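Long-range contacts in dihydrodipicolinate synthase (PDB 4XKY), which probably catalyses a Schiff-base aldol-type reaction on pyruvate, as do the dihydrodipicolinate synthases and N-acetylneuraminate lyases of the DapA family: residues A[187-192]-A[206-211]; A[7-12]-A[39-44]; A[135-140]-A[163-168]. All blocks are in the same frame, centred on the assembly; numbering follows the deposited sequence.

Interaction 1: residues A[187-192]-A[206-211]; sequences SMLVGP and GGVNGG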
ATOM      1  N   SER A 187      -7.082 -25.104 -16.534  1.00 38.16           N
ATOM      2  CA  SER A 187      -5.788 -25.414 -15.959  1.00 38.71           C
ATOM      3  C   SER A 187      -5.510 -24.376 -14.865  1.00 37.62           C
ATOM      4  O   SER A 187      -5.629 -23.172 -15.093  1.00 37.37           O
ATOM      5  CB  SER A 187      -4.720 -25.450 -17.058  1.00 38.56           C
ATOM      6  OG  SER A 187      -3.436 -25.611 -16.504  1.00 41.45           O
ATOM      7  N   MET A 188      -5.219 -24.864 -13.662  1.00 36.54           N
ATOM      8  CA  MET A 188      -4.939 -24.026 -12.489  1.00 36.02           C
ATOM      9  C   MET A 188      -3.470 -24.207 -12.083  1.00 34.53           C
ATOM     10  O   MET A 188      -3.080 -25.278 -11.584  1.00 35.08           O
ATOM     11  CB  MET A 188      -5.842 -24.390 -11.306  1.00 37.60           C
ATOM     12  CG  MET A 188      -7.335 -24.112 -11.498  1.00 38.92           C
ATOM     13  SD  MET A 188      -7.682 -22.348 -11.401  1.00 39.89           S
ATOM     14  CE  MET A 188      -7.415 -22.101  -9.649  1.00 39.75           C
ATOM     15  N   LEU A 189      -2.685 -23.146 -12.276  1.00 32.49           N
ATOM     16  CA  LEU A 189      -1.237 -23.167 -12.078  1.00 33.09           C
ATOM     17  C   LEU A 189      -0.744 -22.182 -11.012  1.00 32.75           C
ATOM     18  O   LEU A 189      -1.297 -21.086 -10.846  1.00 33.34           O
ATOM     19  CB  LEU A 189      -0.542 -22.870 -13.404  1.00 31.77           C
ATOM     20  CG  LEU A 189      -0.994 -23.703 -14.605  1.00 32.40           C
ATOM     21  CD1 LEU A 189      -0.446 -23.108 -15.901  1.00 32.35           C
ATOM     22  CD2 LEU A 189      -0.590 -25.166 -14.456  1.00 32.33           C
ATOM     23  N   VAL A 190       0.283 -22.583 -10.262  0.50 33.46           N
ATOM     24  CA  VAL A 190       0.892 -21.713  -9.244  0.50 33.22           C
ATOM     25  C   VAL A 190       2.328 -21.386  -9.632  0.50 33.77           C
ATOM     26  O   VAL A 190       3.104 -22.270  -9.987  0.50 33.84           O
ATOM     27  CB  VAL A 190       0.897 -22.361  -7.845  0.50 33.61           C
ATOM     28  CG1 VAL A 190      -0.471 -22.234  -7.190  0.50 34.44           C
ATOM     29  CG2 VAL A 190       1.318 -23.816  -7.939  0.50 33.45           C
ATOM     30  N   GLY A 191       2.671 -20.108  -9.546  1.00 34.68           N
ATOM     31  CA  GLY A 191       3.985 -19.613  -9.951  1.00 33.73           C
ATOM     32  C   GLY A 191       5.056 -19.949  -8.943  1.00 33.99           C
ATOM     33  O   GLY A 191       6.036 -20.610  -9.281  1.00 36.35           O
ATOM     34  N   PRO A 192       4.880 -19.493  -7.698  1.00 32.60           N
ATOM     35  CA  PRO A 192       5.968 -19.588  -6.747  1.00 32.07           C
ATOM     36  C   PRO A 192       6.287 -21.008  -6.378  1.00 31.85           C
ATOM     37  O   PRO A 192       5.400 -21.736  -5.944  1.00 34.21           O
ATOM     38  CB  PRO A 192       5.442 -18.812  -5.539  1.00 32.71           C
ATOM     39  CG  PRO A 192       4.516 -17.830  -6.144  1.00 33.12           C
ATOM     40  CD  PRO A 192       3.816 -18.608  -7.206  1.00 32.42           C
ATOM     41  N   GLY A 206      -0.378 -27.606 -12.005  1.00 36.82           N
ATOM     42  CA  GLY A 206       1.038 -27.411 -12.266  1.00 36.87           C
ATOM     43  C   GLY A 206       1.693 -26.224 -11.595  1.00 35.01           C
ATOM     44  O   GLY A 206       1.068 -25.472 -10.847  1.00 35.07           O
ATOM     45  N   GLY A 207       2.979 -26.077 -11.888  1.00 35.48           N
ATOM     46  CA  GLY A 207       3.844 -25.086 -11.247  1.00 33.20           C
ATOM     47  C   GLY A 207       4.619 -24.391 -12.346  1.00 32.71           C
ATOM     48  O   GLY A 207       5.266 -25.043 -13.141  1.00 33.35           O
ATOM     49  N   VAL A 208       4.542 -23.072 -12.398  1.00 32.28           N
ATOM     50  CA  VAL A 208       5.307 -22.308 -13.360  1.00 32.46           C
ATOM     51  C   VAL A 208       6.530 -21.851 -12.571  1.00 31.81           C
ATOM     52  O   VAL A 208       6.606 -20.714 -12.116  1.00 32.21           O
ATOM     53  CB  VAL A 208       4.497 -21.136 -13.935  1.00 33.95           C
ATOM     54  CG1 VAL A 208       5.317 -20.340 -14.951  1.00 33.15           C
ATOM     55  CG2 VAL A 208       3.215 -21.637 -14.583  1.00 34.72           C
ATOM     56  N   ASN A 209       7.474 -22.776 -12.383  1.00 30.73           N
ATOM     57  CA  ASN A 209       8.544 -22.594 -11.416  1.00 29.49           C
ATOM     58  C   ASN A 209       9.910 -22.242 -12.016  1.00 28.26           C
ATOM     59  O   ASN A 209      10.522 -23.042 -12.724  1.00 27.23           O
ATOM     60  CB  ASN A 209       8.722 -23.846 -10.580  1.00 29.84           C
ATOM     61  CG  ASN A 209       7.436 -24.358  -9.956  1.00 30.31           C
ATOM     62  OD1 ASN A 209       7.286 -25.571  -9.806  1.00 34.64           O
ATOM     63  ND2 ASN A 209       6.555 -23.477  -9.527  1.00 30.24           N
ATOM     64  N   GLY A 210      10.401 -21.062 -11.666  1.00 26.00           N
ATOM     65  CA  GLY A 210      11.645 -20.549 -12.202  1.00 26.58           C
ATOM     66  C   GLY A 210      12.877 -21.378 -11.925  1.00 26.75           C
ATOM     67  O   GLY A 210      13.811 -21.397 -12.743  1.00 27.10           O
ATOM     68  N   GLY A 211      12.903 -22.029 -10.765  1.00 26.71           N
ATOM     69  CA  GLY A 211      14.016 -22.882 -10.389  1.00 28.79           C
ATOM     70  C   GLY A 211      14.173 -24.046 -11.355  1.00 29.32           C
ATOM     71  O   GLY A 211      15.241 -24.669 -11.427  1.00 30.67           O
TER

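Interaction 2: residues A[7-12]-A[39-44]; sequences GIIPPL and VHALFV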
ATOM      1  N   GLY A   7       1.729 -30.248 -14.832  1.00 38.61           N
ATOM      2  CA  GLY A   7       3.149 -30.454 -14.601  1.00 37.43           C
ATOM      3  C   GLY A   7       3.982 -29.213 -14.344  1.00 34.91           C
ATOM      4  O   GLY A   7       3.545 -28.252 -13.711  1.00 35.68           O
ATOM      5  N   ILE A   8       5.224 -29.278 -14.787  1.00 33.94           N
ATOM      6  CA  ILE A   8       6.184 -28.237 -14.561  1.00 33.65           C
ATOM      7  C   ILE A   8       6.295 -27.455 -15.863  1.00 33.83           C
ATOM      8  O   ILE A   8       6.581 -28.024 -16.905  1.00 32.80           O
ATOM      9  CB  ILE A   8       7.554 -28.806 -14.148  1.00 34.52           C
ATOM     10  CG1 ILE A   8       7.472 -29.571 -12.824  1.00 33.95           C
ATOM     11  CG2 ILE A   8       8.562 -27.671 -14.023  1.00 34.31           C
ATOM     12  CD1 ILE A   8       6.947 -28.751 -11.658  1.00 32.95           C
ATOM     13  N   ILE A   9       6.027 -26.156 -15.785  1.00 33.09           N
ATOM     14  CA  ILE A   9       6.082 -25.263 -16.929  1.00 34.92           C
ATOM     15  C   ILE A   9       7.005 -24.105 -16.565  1.00 33.84           C
ATOM     16  O   ILE A   9       6.552 -23.101 -16.075  1.00 32.98           O
ATOM     17  CB  ILE A   9       4.682 -24.712 -17.264  1.00 38.65           C
ATOM     18  CG1 ILE A   9       3.737 -25.853 -17.643  1.00 40.17           C
ATOM     19  CG2 ILE A   9       4.723 -23.672 -18.385  1.00 40.17           C
ATOM     20  CD1 ILE A   9       2.686 -26.084 -16.596  1.00 42.95           C
ATOM     21  N   PRO A  10       8.312 -24.257 -16.810  1.00 33.46           N
ATOM     22  CA  PRO A  10       9.267 -23.233 -16.429  1.00 31.60           C
ATOM     23  C   PRO A  10       9.038 -21.937 -17.159  1.00 30.86           C
ATOM     24  O   PRO A  10       8.843 -21.949 -18.383  1.00 31.27           O
ATOM     25  CB  PRO A  10      10.621 -23.810 -16.839  1.00 33.18           C
ATOM     26  CG  PRO A  10      10.320 -24.939 -17.750  1.00 34.29           C
ATOM     27  CD  PRO A  10       8.955 -25.424 -17.434  1.00 33.26           C
ATOM     28  N   PRO A  11       9.040 -20.830 -16.407  1.00 29.60           N
ATOM     29  CA  PRO A  11       9.140 -19.504 -16.964  1.00 29.07           C
ATOM     30  C   PRO A  11      10.600 -19.277 -17.343  1.00 28.03           C
ATOM     31  O   PRO A  11      11.455 -19.014 -16.477  1.00 26.07           O
ATOM     32  CB  PRO A  11       8.703 -18.598 -15.803  1.00 28.88           C
ATOM     33  CG  PRO A  11       9.138 -19.342 -14.576  1.00 29.53           C
ATOM     34  CD  PRO A  11       9.192 -20.820 -14.946  1.00 29.59           C
ATOM     35  N   LEU A  12      10.891 -19.426 -18.630  1.00 27.75           N
ATOM     36  CA  LEU A  12      12.256 -19.280 -19.099  1.00 27.63           C
ATOM     37  C   LEU A  12      12.829 -17.900 -18.798  1.00 26.10           C
ATOM     38  O   LEU A  12      12.151 -16.897 -18.927  1.00 25.76           O
ATOM     39  CB  LEU A  12      12.360 -19.534 -20.600  1.00 29.74           C
ATOM     40  CG  LEU A  12      12.484 -20.982 -21.072  1.00 31.72           C
ATOM     41  CD1 LEU A  12      11.239 -21.735 -20.675  1.00 33.08           C
ATOM     42  CD2 LEU A  12      12.610 -21.030 -22.577  1.00 33.22           C
ATOM     43  N   VAL A  39      10.201 -31.401 -18.489  1.00 36.66           N
ATOM     44  CA  VAL A  39       9.157 -30.395 -18.261  1.00 35.44           C
ATOM     45  C   VAL A  39       8.034 -30.558 -19.317  1.00 37.00           C
ATOM     46  O   VAL A  39       8.218 -31.195 -20.357  1.00 36.75           O
ATOM     47  CB  VAL A  39       9.678 -28.931 -18.222  1.00 33.59           C
ATOM     48  CG1 VAL A  39      10.837 -28.773 -17.235  1.00 33.42           C
ATOM     49  CG2 VAL A  39      10.066 -28.432 -19.605  1.00 33.28           C
ATOM     50  N   HIS A  40       6.879 -29.971 -19.054  1.00 37.77           N
ATOM     51  CA  HIS A  40       5.711 -30.174 -19.928  1.00 41.43           C
ATOM     52  C   HIS A  40       5.385 -29.018 -20.833  1.00 37.53           C
ATOM     53  O   HIS A  40       4.607 -29.178 -21.735  1.00 37.93           O
ATOM     54  CB  HIS A  40       4.484 -30.571 -19.101  1.00 45.54           C
ATOM     55  CG  HIS A  40       4.761 -31.706 -18.173  1.00 51.78           C
ATOM     56  ND1 HIS A  40       4.230 -32.965 -18.351  1.00 54.96           N
ATOM     57  CD2 HIS A  40       5.576 -31.786 -17.092  1.00 55.88           C
ATOM     58  CE1 HIS A  40       4.685 -33.766 -17.404  1.00 59.38           C
ATOM     59  NE2 HIS A  40       5.501 -33.074 -16.625  1.00 61.04           N
ATOM     60  N   ALA A  41       5.977 -27.858 -20.610  1.00 35.50           N
ATOM     61  CA  ALA A  41       5.775 -26.735 -21.502  1.00 34.17           C
ATOM     62  C   ALA A  41       6.826 -25.707 -21.218  1.00 34.07           C
ATOM     63  O   ALA A  41       7.547 -25.819 -20.240  1.00 35.43           O
ATOM     64  CB  ALA A  41       4.385 -26.140 -21.315  1.00 34.74           C
ATOM     65  N   LEU A  42       6.921 -24.728 -22.104  1.00 33.26           N
ATOM     66  CA  LEU A  42       7.809 -23.583 -21.957  1.00 32.68           C
ATOM     67  C   LEU A  42       6.985 -22.313 -21.929  1.00 32.93           C
ATOM     68  O   LEU A  42       6.128 -22.100 -22.801  1.00 35.93           O
ATOM     69  CB  LEU A  42       8.742 -23.495 -23.159  1.00 33.76           C
ATOM     70  CG  LEU A  42       9.461 -24.789 -23.540  1.00 35.42           C
ATOM     71  CD1 LEU A  42      10.303 -24.553 -24.782  1.00 37.48           C
ATOM     72  CD2 LEU A  42      10.348 -25.281 -22.416  1.00 34.30           C
ATOM     73  N   PHE A  43       7.262 -21.466 -20.945  1.00 31.73           N
ATOM     74  CA  PHE A  43       6.562 -20.227 -20.763  1.00 30.71           C
ATOM     75  C   PHE A  43       7.551 -19.097 -20.972  1.00 30.43           C
ATOM     76  O   PHE A  43       8.530 -18.967 -20.224  1.00 28.47           O
ATOM     77  CB  PHE A  43       5.925 -20.190 -19.375  1.00 32.65           C
ATOM     78  CG  PHE A  43       5.293 -18.875 -19.034  1.00 36.26           C
ATOM     79  CD1 PHE A  43       4.548 -18.171 -19.971  1.00 39.50           C
ATOM     80  CD2 PHE A  43       5.460 -18.321 -17.777  1.00 39.69           C
ATOM     81  CE1 PHE A  43       3.993 -16.941 -19.649  1.00 41.96           C
ATOM     82  CE2 PHE A  43       4.890 -17.095 -17.444  1.00 40.26           C
ATOM     83  CZ  PHE A  43       4.157 -16.407 -18.384  1.00 40.82           C
ATOM     84  N   VAL A  44       7.345 -18.309 -22.028  1.00 30.46           N
ATOM     85  CA  VAL A  44       8.276 -17.220 -22.298  1.00 30.29           C
ATOM     86  C   VAL A  44       7.688 -15.856 -22.008  1.00 28.52           C
ATOM     87  O   VAL A  44       6.472 -15.649 -22.100  1.00 25.91           O
ATOM     88  CB  VAL A  44       8.867 -17.247 -23.712  1.00 32.06           C
ATOM     89  CG1 VAL A  44       9.511 -18.608 -23.983  1.00 32.28           C
ATOM     90  CG2 VAL A  44       7.832 -16.934 -24.775  1.00 33.02           C
TER
HETATM   91  O   HOH W   1       9.364 -16.591 -18.664  1.00 30.54           O

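Interaction 3: residues A[135-140]-A[163-168]; sequences LYNMPT and FKDSSA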
ATOM      1  N   LEU A 135      -5.259 -16.660 -18.080  1.00 34.65           N
ATOM      2  CA  LEU A 135      -5.365 -15.450 -17.282  1.00 35.83           C
ATOM      3  C   LEU A 135      -4.290 -15.469 -16.235  1.00 36.67           C
ATOM      4  O   LEU A 135      -3.959 -16.534 -15.691  1.00 34.64           O
ATOM      5  CB  LEU A 135      -6.704 -15.409 -16.561  1.00 36.08           C
ATOM      6  CG  LEU A 135      -7.925 -15.442 -17.454  1.00 36.89           C
ATOM      7  CD1 LEU A 135      -9.130 -15.653 -16.570  1.00 38.04           C
ATOM      8  CD2 LEU A 135      -8.018 -14.144 -18.230  1.00 36.87           C
ATOM      9  N   TYR A 136      -3.722 -14.313 -15.925  1.00 40.65           N
ATOM     10  CA  TYR A 136      -2.852 -14.306 -14.759  1.00 46.56           C
ATOM     11  C   TYR A 136      -2.924 -13.093 -13.869  1.00 48.53           C
ATOM     12  O   TYR A 136      -3.054 -11.947 -14.293  1.00 42.91           O
ATOM     13  CB  TYR A 136      -1.418 -14.735 -15.076  1.00 51.18           C
ATOM     14  CG  TYR A 136      -0.498 -13.692 -15.602  1.00 54.00           C
ATOM     15  CD1 TYR A 136       0.408 -13.048 -14.762  1.00 55.88           C
ATOM     16  CD2 TYR A 136      -0.485 -13.383 -16.950  1.00 55.54           C
ATOM     17  CE1 TYR A 136       1.282 -12.096 -15.259  1.00 55.97           C
ATOM     18  CE2 TYR A 136       0.391 -12.451 -17.463  1.00 57.80           C
ATOM     19  CZ  TYR A 136       1.269 -11.804 -16.618  1.00 56.13           C
ATOM     20  OH  TYR A 136       2.121 -10.864 -17.148  1.00 53.94           O
ATOM     21  N   ASN A 137      -2.842 -13.415 -12.594  1.00 54.43           N
ATOM     22  CA  ASN A 137      -3.018 -12.483 -11.530  1.00 60.87           C
ATOM     23  C   ASN A 137      -1.664 -11.821 -11.265  1.00 68.14           C
ATOM     24  O   ASN A 137      -0.751 -12.468 -10.738  1.00 72.69           O
ATOM     25  CB  ASN A 137      -3.496 -13.284 -10.325  1.00 61.04           C
ATOM     26  CG  ASN A 137      -4.427 -12.508  -9.422  1.00 61.09           C
ATOM     27  OD1 ASN A 137      -5.220 -11.660  -9.853  1.00 58.58           O
ATOM     28  ND2 ASN A 137      -4.342 -12.820  -8.138  1.00 61.25           N
ATOM     29  N   MET A 138      -1.534 -10.553 -11.658  1.00 73.96           N
ATOM     30  CA  MET A 138      -0.255  -9.832 -11.584  1.00 79.96           C
ATOM     31  C   MET A 138       0.187  -9.719 -10.129  1.00 79.38           C
ATOM     32  O   MET A 138      -0.597  -9.298  -9.279  1.00 68.57           O
ATOM     33  CB  MET A 138      -0.380  -8.427 -12.193  1.00 85.79           C
ATOM     34  CG  MET A 138       0.865  -7.915 -12.908  1.00 88.78           C
ATOM     35  SD  MET A 138       0.499  -6.569 -14.062  1.00 91.51           S
ATOM     36  CE  MET A 138       1.960  -5.551 -13.871  1.00 86.47           C
ATOM     37  N   PRO A 139       1.447 -10.093  -9.841  1.00 83.20           N
ATOM     38  CA  PRO A 139       1.921 -10.231  -8.459  1.00 85.10           C
ATOM     39  C   PRO A 139       1.911  -8.955  -7.614  1.00 89.30           C
ATOM     40  O   PRO A 139       1.558  -9.012  -6.436  1.00 93.51           O
ATOM     41  CB  PRO A 139       3.359 -10.750  -8.630  1.00 81.72           C
ATOM     42  CG  PRO A 139       3.750 -10.373 -10.017  1.00 80.19           C
ATOM     43  CD  PRO A 139       2.486 -10.470 -10.815  1.00 81.46           C
ATOM     44  N   THR A 140       2.285  -7.822  -8.195  1.00 89.90           N
ATOM     45  CA  THR A 140       2.550  -6.631  -7.387  1.00 92.78           C
ATOM     46  C   THR A 140       1.688  -5.434  -7.750  1.00 92.93           C
ATOM     47  O   THR A 140       1.117  -4.787  -6.873  1.00 89.95           O
ATOM     48  CB  THR A 140       4.040  -6.228  -7.473  1.00 91.93           C
ATOM     49  OG1 THR A 140       4.529  -6.472  -8.799  1.00 94.72           O
ATOM     50  CG2 THR A 140       4.877  -7.031  -6.480  1.00 90.06           C
ATOM     51  N   PHE A 163      -5.500 -20.464 -15.714  1.00 33.65           N
ATOM     52  CA  PHE A 163      -5.225 -19.417 -14.767  1.00 35.79           C
ATOM     53  C   PHE A 163      -3.898 -19.732 -14.075  1.00 36.44           C
ATOM     54  O   PHE A 163      -3.650 -20.885 -13.687  1.00 34.76           O
ATOM     55  CB  PHE A 163      -6.375 -19.370 -13.762  1.00 37.25           C
ATOM     56  CG  PHE A 163      -6.151 -18.438 -12.596  1.00 37.57           C
ATOM     57  CD1 PHE A 163      -6.360 -17.077 -12.733  1.00 37.51           C
ATOM     58  CD2 PHE A 163      -5.774 -18.930 -11.355  1.00 37.81           C
ATOM     59  CE1 PHE A 163      -6.155 -16.212 -11.671  1.00 38.33           C
ATOM     60  CE2 PHE A 163      -5.589 -18.067 -10.281  1.00 38.16           C
ATOM     61  CZ  PHE A 163      -5.773 -16.707 -10.442  1.00 37.16           C
ATOM     62  N   LYS A 164      -3.053 -18.711 -13.955  1.00 36.77           N
ATOM     63  CA  LYS A 164      -1.747 -18.776 -13.289  1.00 39.00           C
ATOM     64  C   LYS A 164      -1.804 -17.736 -12.173  1.00 38.28           C
ATOM     65  O   LYS A 164      -2.162 -16.581 -12.416  1.00 40.02           O
ATOM     66  CB  LYS A 164      -0.623 -18.431 -14.287  1.00 43.26           C
ATOM     67  CG  LYS A 164       0.795 -18.452 -13.718  1.00 48.41           C
ATOM     68  CD  LYS A 164       1.829 -17.588 -14.468  1.00 52.06           C
ATOM     69  CE  LYS A 164       2.786 -16.897 -13.472  1.00 56.41           C
ATOM     70  NZ  LYS A 164       4.274 -16.908 -13.697  1.00 56.70           N
ATOM     71  N   ASP A 165      -1.473 -18.146 -10.954  1.00 37.77           N
ATOM     72  CA  ASP A 165      -1.394 -17.233  -9.810  1.00 37.65           C
ATOM     73  C   ASP A 165       0.035 -17.092  -9.324  1.00 37.92           C
ATOM     74  O   ASP A 165       0.671 -18.074  -8.954  1.00 39.21           O
ATOM     75  CB  ASP A 165      -2.242 -17.722  -8.629  1.00 38.75           C
ATOM     76  CG  ASP A 165      -2.319 -16.687  -7.497  1.00 39.65           C
ATOM     77  OD1 ASP A 165      -2.226 -15.485  -7.796  1.00 39.44           O
ATOM     78  OD2 ASP A 165      -2.459 -17.066  -6.312  1.00 42.36           O
ATOM     79  N   SER A 166       0.517 -15.859  -9.323  1.00 39.45           N
ATOM     80  CA  SER A 166       1.837 -15.519  -8.804  1.00 43.45           C
ATOM     81  C   SER A 166       1.794 -14.785  -7.445  1.00 42.41           C
ATOM     82  O   SER A 166       2.835 -14.432  -6.923  1.00 45.54           O
ATOM     83  CB  SER A 166       2.585 -14.668  -9.840  1.00 45.59           C
ATOM     84  OG  SER A 166       3.091 -15.501 -10.876  1.00 52.71           O
ATOM     85  N   SER A 167       0.610 -14.563  -6.826  0.50 41.25           N
ATOM     86  CA  SER A 167       0.469 -13.707  -5.580  0.50 39.71           C
ATOM     87  C   SER A 167       1.171 -14.244  -4.331  0.50 38.40           C
ATOM     88  O   SER A 167       1.653 -13.464  -3.466  0.50 35.66           O
ATOM     89  CB  SER A 167      -1.008 -13.478  -5.188  0.50 41.07           C
ATOM     90  OG  SER A 167      -1.683 -14.706  -4.898  0.50 41.94           O
ATOM     91  N   ALA A 168       1.192 -15.574  -4.230  0.50 36.79           N
ATOM     92  CA  ALA A 168       1.792 -16.282  -3.096  0.50 38.11           C
ATOM     93  C   ALA A 168       0.804 -16.445  -1.912  0.50 39.47           C
ATOM     94  O   ALA A 168       1.166 -16.944  -0.840  0.50 41.81           O
ATOM     95  CB  ALA A 168       3.065 -15.575  -2.651  0.50 37.77           C
TER

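Interaction 1: residues A[187-192]-A[206-211]
Leu-189 and Val-190 pair with Gly-206 and Gly-207 as neighbouring parallel strands of a TIM barrel. Backbone bonds carry the pairing. Val-190 uses both its backbone polar atoms. Its N donates to Gly-206 O at 3.1 Å. Its O accepts Val-208 N at 2.9 Å. Gly-207 CA also touches Val-190 O, at 3.2 Å, as a CA-H...O contact.

One side-chain bond extends the pairing beyond the strands. Asn-209 has CG anti to its carbonyl carbon (chi1 -51°), which brings ND2 to 2.9 Å from Gly-191 O. That oxygen lies in the plane of the Asn-209 amide, yet ND2 stands above the carbonyl plane of Gly-191. A leucine in place of Asn-209 would probably leave Gly-191 O without this donor and let the loop after strand 187-190 shift.

The apolar contacts lie on the face that carries Leu-189. Its CD2 lies 3.5 Å from Gly-206 CA, in space that a side chain on Gly-206 would need. Leu-189 CB lies 4.1 Å from Val-208 CG2, the two side chains passing at a slant. Val-208 is predicted to bind pyruvate.

Helix 196-201 makes the beta-alpha-beta crossover between the two strands. It packs on Asn-209, while helix 170-180 covers Met-188. On the other face of the strand, Leu-189 touches Ile-9 and Phe-134. Strand 187-190 is bonded on its far side to strand 160-165.

Interaction 2: residues A[7-12]-A[39-44]
Ile-9 packs its two branches against Ala-41 and Phe-43, where the first and second strands of the TIM barrel come together and close the ring. Ile-9 CG1 lies 3.7 Å from Ala-41 CB. CG2, anti to the backbone N, reaches Phe-43 CB at 3.8 Å. Next to this, Pro-11 CB touches CD2 of the Phe-43 ring. That ring also meets Val-208 and comes close to the side chain of Lys-164.

A second apolar group faces the helices. Pro-10 and Val-39 meet tip to tip, with Pro-10 CD 3.7 Å from Val-39 CB. Leu-12 lays CD1 across Leu-42 CB and runs alongside Val-44. Helix 24-36 covers Pro-10, Leu-12 and Val-39, and helix 56-70 covers Leu-12, Leu-42 and Val-44.

At the 7-8 end, Gly-7 CA sits over one face of the His-40 ring, a CH-pi contact at 4.1 Å from the centroid. A CB on Gly-7 would strike this ring, and the backbone angles there call for glycine as well.

Three backbone bonds run along the polar edge. His-40 N donates to Ile-8 O. Phe-43 N donates to Pro-10 O at 3.0 Å. Phe-43 O takes Leu-12 N at 2.9 Å and also a water. The same water donates to Leu-12 O at 2.8 Å.

Interaction 3: residues A[135-140]-A[163-168]
Tyr-136 and Lys-164 sit side by side on neighbouring parallel strands of the TIM barrel, at its predicted active site. Lys-164 is the predicted Schiff-base residue and Tyr-136 the predicted proton donor/acceptor. Their CB atoms are 3.9 Å apart, but beyond that the side chains part. Lys-164 CG is anti to the backbone N (chi1 180°), and the chain bends near its end to bring NZ close to Val-208. Tyr-136 OH is hydrogen-bonded to Ser-81.

The backbones hold the pair in register. Lys-164 N donates to Leu-135 O at 2.9 Å, and Lys-164 O accepts Asn-137 N at 3.2 Å.

The opposite face carries Leu-135, Phe-163, Asn-137 and Asp-165. Leu-135 CB touches Phe-163 CD1 at 4.2 Å. Asn-137 and Asp-165 lie side by side with their planes 48° apart, joined by a long, weak bond from ND2 to OD1. In one of two conformers of Ser-167, Asp-165 OD1 also accepts Ser-167 N at 3.1 Å, as in an Asx turn. Helices 148-154 and 170-180 cover this face.

Helix 148-154 links the two strands as a beta-alpha-beta unit. A lysine and a tyrosine on adjacent barrel strands are typical of the Schiff-base-forming DapA family.

All three contacts belong to one TIM barrel. Along the chain interaction 2 closes first, then interaction 3, then interaction 1. In the sheet, strand 187-190 of interaction 1 lies beside strand 160-165 of interaction 3, and strand 206-207 lies beside strand 7-8 of interaction 2. Interaction 1 therefore bridges the other two. Its centre is about 8 Å from that of interaction 2 and about 10 Å from that of interaction 3. Interactions 2 and 3 are about 16 Å apart, yet Phe-43 CE2 comes within 3.8 Å of Lys-164 NZ. Val-208 CG1 is equally near that nitrogen, so the three contacts converge on the predicted Schiff-base lysine.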